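PDB 7KOE: electron transfer flavoprotein, beta subunit from Thermotoga maritima, which binds FAD and probably transfers electrons as the beta subunit of an electron transfer flavoprotein complex. Local coordinates for residues Y153-I165 with R186-L199. Sequence-based numbering, arbitrary orientation.
Sequences YALGAYVVRIEEI and RLKLPAVLTITDEL
The carbonyl oxygen of V159 is gripped twice by T196: the hydroxyl OG1 donates to V159 O at 2.8 Å, from above the carbonyl plane, and the backbone N adds a weak bond to the same oxygen. With chi1 at 59°, T196 OG1 sits between its own backbone N and carbonyl carbon, while CG2 packs on the CA of Y158. This pair of bonds ends a parallel strand pairing at the end of the parallel part of the HUP-type, Rossmann-like sheet, which runs on through the antiparallel strand 171-177; the axes of 154-157 and 191-195 diverge by 11°, and strand 128-132 flanks 191-195 on its other side. The backbone hydrogen bonds V192 N to A154 O (2.8 Å, nearly straight at 171°) and V159 N to T194 O (3.0 Å) flank a beta bulge, where the register slips by one residue and the first strand turns a corner at Y158. Beyond that corner the chain continues beside strand 171-177 and folds back over the sheet. There I162 meets L193 tip to tip, CD1 to CD1 at 3.9 Å, while L187 covers A154 and G156 from the returning strand 181-188. T194 OG1 hydrogen-bonds T131 OG1 on strand 128-132, and the T194 side chain lies about 6 Å from the bound FAD, placing this strand pair near the cofactor. Past the end of strand 159-162, E164 OE2 forms a salt bridge with R186 NH2 at 3.3 Å, the carboxylate oxygen lying out of the guanidinium plane. At the start of the pair, P190, preceded by a cis peptide, sets its CB over the centre of the Y153 ring, 3.5 Å from the centroid, whereas V192 CG2 touches that ring's edge at CD2.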
loop_
_atom_site.group_PDB
_atom_site.type_symbol
_atom_site.label_atom_id
_atom_site.label_comp_id
_atom_site.label_asym_id
_atom_site.label_seq_id
_atom_site.Cartn_x
_atom_site.Cartn_y
_atom_site.Cartn_z
ATOM N N TYR A 153 25.036 -47.831 -22.192
ATOM C CA TYR A 153 24.849 -48.897 -21.224
ATOM C C TYR A 153 23.477 -49.531 -21.402
ATOM O O TYR A 153 22.591 -48.981 -22.058
ATOM C CB TYR A 153 24.990 -48.369 -19.795
ATOM C CG TYR A 153 26.401 -48.038 -19.348
ATOM C CD1 TYR A 153 27.500 -48.318 -20.152
ATOM C CD2 TYR A 153 26.628 -47.451 -18.111
ATOM C CE1 TYR A 153 28.780 -48.007 -19.744
ATOM C CE2 TYR A 153 27.903 -47.144 -17.691
ATOM C CZ TYR A 153 28.975 -47.421 -18.512
ATOM O OH TYR A 153 30.248 -47.116 -18.096
ATOM N N ALA A 154 23.313 -50.702 -20.801
ATOM C CA ALA A 154 22.033 -51.392 -20.831
ATOM C C ALA A 154 21.049 -50.688 -19.908
ATOM O O ALA A 154 21.306 -50.543 -18.713
ATOM C CB ALA A 154 22.215 -52.844 -20.409
ATOM N N LEU A 155 19.921 -50.252 -20.453
ATOM C CA LEU A 155 18.907 -49.566 -19.664
ATOM C C LEU A 155 17.919 -50.586 -19.123
ATOM O O LEU A 155 17.109 -51.135 -19.876
ATOM C CB LEU A 155 18.177 -48.519 -20.494
ATOM C CG LEU A 155 17.067 -47.820 -19.716
ATOM C CD1 LEU A 155 17.650 -46.953 -18.625
ATOM C CD2 LEU A 155 16.215 -47.007 -20.643
ATOM N N GLY A 156 17.984 -50.848 -17.827
ATOM C CA GLY A 156 16.899 -51.553 -17.184
ATOM C C GLY A 156 16.057 -50.589 -16.389
ATOM O O GLY A 156 16.421 -50.223 -15.272
ATOM N N ALA A 157 14.929 -50.174 -16.941
ATOM C CA ALA A 157 14.094 -49.175 -16.300
ATOM C C ALA A 157 12.924 -49.838 -15.594
ATOM O O ALA A 157 12.560 -50.973 -15.897
ATOM C CB ALA A 157 13.597 -48.153 -17.322
ATOM N N TYR A 158 12.353 -49.104 -14.629
ATOM C CA TYR A 158 11.195 -49.523 -13.827
ATOM C C TYR A 158 11.451 -50.835 -13.087
ATOM O O TYR A 158 10.656 -51.771 -13.147
ATOM C CB TYR A 158 9.928 -49.613 -14.679
ATOM C CG TYR A 158 9.746 -48.441 -15.601
ATOM C CD1 TYR A 158 9.265 -47.236 -15.125
ATOM C CD2 TYR A 158 10.057 -48.538 -16.946
ATOM C CE1 TYR A 158 9.103 -46.157 -15.960
ATOM C CE2 TYR A 158 9.906 -47.464 -17.788
ATOM C CZ TYR A 158 9.423 -46.277 -17.290
ATOM O OH TYR A 158 9.259 -45.198 -18.124
ATOM N N VAL A 159 12.564 -50.888 -12.371
ATOM C CA VAL A 159 12.978 -52.104 -11.683
ATOM C C VAL A 159 12.117 -52.310 -10.447
ATOM O O VAL A 159 11.977 -51.410 -9.614
ATOM C CB VAL A 159 14.461 -52.028 -11.311
ATOM C CG1 VAL A 159 14.918 -53.325 -10.711
ATOM C CG2 VAL A 159 15.263 -51.694 -12.524
ATOM N N VAL A 160 11.526 -53.499 -10.332
ATOM C CA VAL A 160 10.750 -53.867 -9.162
ATOM C C VAL A 160 11.464 -54.905 -8.300
ATOM O O VAL A 160 11.328 -54.874 -7.072
ATOM C CB VAL A 160 9.350 -54.363 -9.581
ATOM C CG1 VAL A 160 8.417 -54.496 -8.390
ATOM C CG2 VAL A 160 8.750 -53.407 -10.561
ATOM N N ARG A 161 12.244 -55.801 -8.894
ATOM C CA ARG A 161 12.992 -56.776 -8.119
ATOM C C ARG A 161 14.403 -56.888 -8.668
ATOM O O ARG A 161 14.680 -56.526 -9.811
ATOM C CB ARG A 161 12.314 -58.147 -8.131
ATOM C CG ARG A 161 11.407 -58.399 -6.950
ATOM C CD ARG A 161 10.947 -59.842 -6.920
ATOM N NE ARG A 161 10.139 -60.176 -8.087
ATOM C CZ ARG A 161 8.826 -59.988 -8.164
ATOM N NH1 ARG A 161 8.169 -59.466 -7.138
ATOM N NH2 ARG A 161 8.170 -60.320 -9.266
ATOM N N ILE A 162 15.297 -57.388 -7.825
ATOM C CA ILE A 162 16.674 -57.690 -8.193
ATOM C C ILE A 162 16.908 -59.137 -7.788
ATOM O O ILE A 162 16.785 -59.480 -6.605
ATOM C CB ILE A 162 17.678 -56.757 -7.505
ATOM C CG1 ILE A 162 17.477 -55.302 -7.937
ATOM C CG2 ILE A 162 19.084 -57.209 -7.797
ATOM C CD1 ILE A 162 17.969 -54.984 -9.324
ATOM N N GLU A 163 17.147 -59.996 -8.781
ATOM C CA GLU A 163 17.336 -61.447 -8.521
ATOM C C GLU A 163 18.826 -61.756 -8.362
ATOM O O GLU A 163 19.352 -61.571 -7.249
ATOM C CB GLU A 163 16.729 -62.269 -9.658
ATOM C CG GLU A 163 15.503 -61.625 -10.275
ATOM C CD GLU A 163 14.315 -61.528 -9.335
ATOM O OE1 GLU A 163 14.497 -61.028 -8.210
ATOM O OE2 GLU A 163 13.214 -61.955 -9.731
ATOM N N GLU A 164 19.465 -62.214 -9.441
ATOM C CA GLU A 164 20.907 -62.568 -9.399
ATOM C C GLU A 164 21.743 -61.371 -9.861
ATOM O O GLU A 164 21.670 -61.024 -11.053
ATOM C CB GLU A 164 21.176 -63.788 -10.282
ATOM C CG GLU A 164 19.917 -64.549 -10.661
ATOM C CD GLU A 164 20.151 -65.757 -11.551
ATOM O OE1 GLU A 164 20.309 -66.869 -11.007
ATOM O OE2 GLU A 164 20.177 -65.584 -12.786
ATOM N N ILE A 165 22.496 -60.765 -8.940
ATOM C CA ILE A 165 23.386 -59.618 -9.284
ATOM C C ILE A 165 24.807 -60.175 -9.424
ATOM O O ILE A 165 25.715 -59.660 -8.745
ATOM C CB ILE A 165 23.292 -58.505 -8.222
ATOM C CG1 ILE A 165 24.293 -57.376 -8.477
ATOM C CG2 ILE A 165 23.432 -59.082 -6.822
ATOM C CD1 ILE A 165 24.859 -57.356 -9.876
ATOM N N ARG A 186 17.908 -60.228 -18.272
ATOM C CA ARG A 186 19.334 -60.400 -17.995
ATOM C C ARG A 186 20.064 -59.173 -18.512
ATOM O O ARG A 186 20.476 -59.112 -19.669
ATOM C CB ARG A 186 19.883 -61.659 -18.652
ATOM C CG ARG A 186 19.305 -62.948 -18.135
ATOM C CD ARG A 186 20.159 -64.139 -18.529
ATOM N NE ARG A 186 21.394 -64.190 -17.753
ATOM C CZ ARG A 186 21.512 -64.814 -16.586
ATOM N NH1 ARG A 186 22.671 -64.810 -15.947
ATOM N NH2 ARG A 186 20.469 -65.442 -16.058
ATOM N N LEU A 187 20.232 -58.180 -17.647
ATOM C CA LEU A 187 21.023 -57.019 -18.016
ATOM C C LEU A 187 22.502 -57.365 -18.028
ATOM O O LEU A 187 22.970 -58.211 -17.267
ATOM C CB LEU A 187 20.779 -55.873 -17.045
ATOM C CG LEU A 187 19.551 -55.007 -17.280
ATOM C CD1 LEU A 187 19.741 -53.759 -16.498
ATOM C CD2 LEU A 187 19.385 -54.674 -18.739
ATOM N N LYS A 188 23.242 -56.695 -18.899
ATOM C CA LYS A 188 24.682 -56.876 -19.010
ATOM C C LYS A 188 25.364 -55.657 -18.410
ATOM O O LYS A 188 25.180 -54.539 -18.900
ATOM C CB LYS A 188 25.100 -57.070 -20.466
ATOM C CG LYS A 188 26.594 -57.255 -20.663
ATOM C CD LYS A 188 27.072 -58.569 -20.076
ATOM C CE LYS A 188 28.577 -58.710 -20.201
ATOM N NZ LYS A 188 29.011 -58.773 -21.624
ATOM N N LEU A 189 26.134 -55.872 -17.347
ATOM C CA LEU A 189 26.870 -54.776 -16.739
ATOM C C LEU A 189 28.013 -54.348 -17.659
ATOM O O LEU A 189 28.674 -55.198 -18.260
ATOM C CB LEU A 189 27.416 -55.178 -15.371
ATOM C CG LEU A 189 26.397 -55.507 -14.277
ATOM C CD1 LEU A 189 27.077 -55.514 -12.921
ATOM C CD2 LEU A 189 25.225 -54.540 -14.283
ATOM N N PRO A 190 28.278 -53.038 -17.790
ATOM C CA PRO A 190 27.717 -51.869 -17.103
ATOM C C PRO A 190 26.316 -51.475 -17.549
ATOM O O PRO A 190 26.066 -51.334 -18.740
ATOM C CB PRO A 190 28.704 -50.755 -17.458
ATOM C CG PRO A 190 29.884 -51.430 -18.067
ATOM C CD PRO A 190 29.342 -52.639 -18.718
ATOM N N ALA A 191 25.420 -51.308 -16.582
ATOM C CA ALA A 191 24.021 -51.021 -16.845
ATOM C C ALA A 191 23.608 -49.757 -16.111
ATOM O O ALA A 191 24.281 -49.301 -15.189
ATOM C CB ALA A 191 23.124 -52.182 -16.416
ATOM N N VAL A 192 22.487 -49.192 -16.537
ATOM C CA VAL A 192 21.898 -48.028 -15.894
ATOM C C VAL A 192 20.513 -48.447 -15.427
ATOM O O VAL A 192 19.582 -48.563 -16.231
ATOM C CB VAL A 192 21.835 -46.813 -16.823
ATOM C CG1 VAL A 192 21.084 -45.670 -16.163
ATOM C CG2 VAL A 192 23.229 -46.373 -17.186
ATOM N N LEU A 193 20.371 -48.698 -14.134
ATOM C CA LEU A 193 19.075 -49.064 -13.601
ATOM C C LEU A 193 18.228 -47.820 -13.368
ATOM O O LEU A 193 18.699 -46.686 -13.447
ATOM C CB LEU A 193 19.227 -49.854 -12.308
ATOM C CG LEU A 193 19.723 -51.286 -12.468
ATOM C CD1 LEU A 193 19.736 -52.009 -11.145
ATOM C CD2 LEU A 193 18.831 -51.996 -13.422
ATOM N N THR A 194 16.953 -48.049 -13.088
ATOM C CA THR A 194 16.002 -46.968 -12.857
ATOM C C THR A 194 14.942 -47.535 -11.925
ATOM O O THR A 194 14.111 -48.345 -12.343
ATOM C CB THR A 194 15.417 -46.466 -14.174
ATOM O OG1 THR A 194 16.436 -45.792 -14.921
ATOM C CG2 THR A 194 14.291 -45.514 -13.954
ATOM N N ILE A 195 14.998 -47.135 -10.664
ATOM C CA ILE A 195 14.364 -47.855 -9.566
ATOM C C ILE A 195 13.022 -47.220 -9.238
ATOM O O ILE A 195 12.894 -45.992 -9.208
ATOM C CB ILE A 195 15.288 -47.864 -8.335
ATOM C CG1 ILE A 195 16.722 -48.197 -8.741
ATOM C CG2 ILE A 195 14.804 -48.846 -7.311
ATOM C CD1 ILE A 195 16.908 -49.587 -9.265
ATOM N N THR A 196 12.019 -48.059 -8.986
ATOM C CA THR A 196 10.708 -47.607 -8.555
ATOM C C THR A 196 10.616 -47.588 -7.031
ATOM O O THR A 196 11.586 -47.846 -6.320
ATOM C CB THR A 196 9.618 -48.504 -9.131
ATOM O OG1 THR A 196 9.838 -49.850 -8.702
ATOM C CG2 THR A 196 9.628 -48.449 -10.632
ATOM N N ASP A 197 9.419 -47.284 -6.524
ATOM C CA ASP A 197 9.172 -47.338 -5.089
ATOM C C ASP A 197 9.061 -48.764 -4.578
ATOM O O ASP A 197 9.324 -49.015 -3.399
ATOM C CB ASP A 197 7.883 -46.600 -4.730
ATOM C CG ASP A 197 7.872 -45.168 -5.200
ATOM O OD1 ASP A 197 7.168 -44.876 -6.190
ATOM O OD2 ASP A 197 8.553 -44.327 -4.578
ATOM N N GLU A 198 8.671 -49.702 -5.433
ATOM C CA GLU A 198 8.315 -51.040 -4.991
ATOM C C GLU A 198 9.508 -51.974 -4.878
ATOM O O GLU A 198 9.311 -53.163 -4.614
ATOM C CB GLU A 198 7.278 -51.658 -5.933
ATOM C CG GLU A 198 5.923 -50.969 -5.933
ATOM C CD GLU A 198 5.823 -49.868 -6.969
ATOM O OE1 GLU A 198 6.763 -49.725 -7.776
ATOM O OE2 GLU A 198 4.806 -49.144 -6.977
ATOM N N LEU A 199 10.731 -51.479 -5.075
ATOM C CA LEU A 199 11.893 -52.358 -4.998
ATOM C C LEU A 199 12.161 -52.785 -3.564
ATOM O O LEU A 199 12.241 -53.982 -3.267
ATOM C CB LEU A 199 13.124 -51.677 -5.583
ATOM C CG LEU A 199 14.330 -52.618 -5.564
ATOM C CD1 LEU A 199 14.374 -53.437 -6.820
ATOM C CD2 LEU A 199 15.623 -51.877 -5.389
#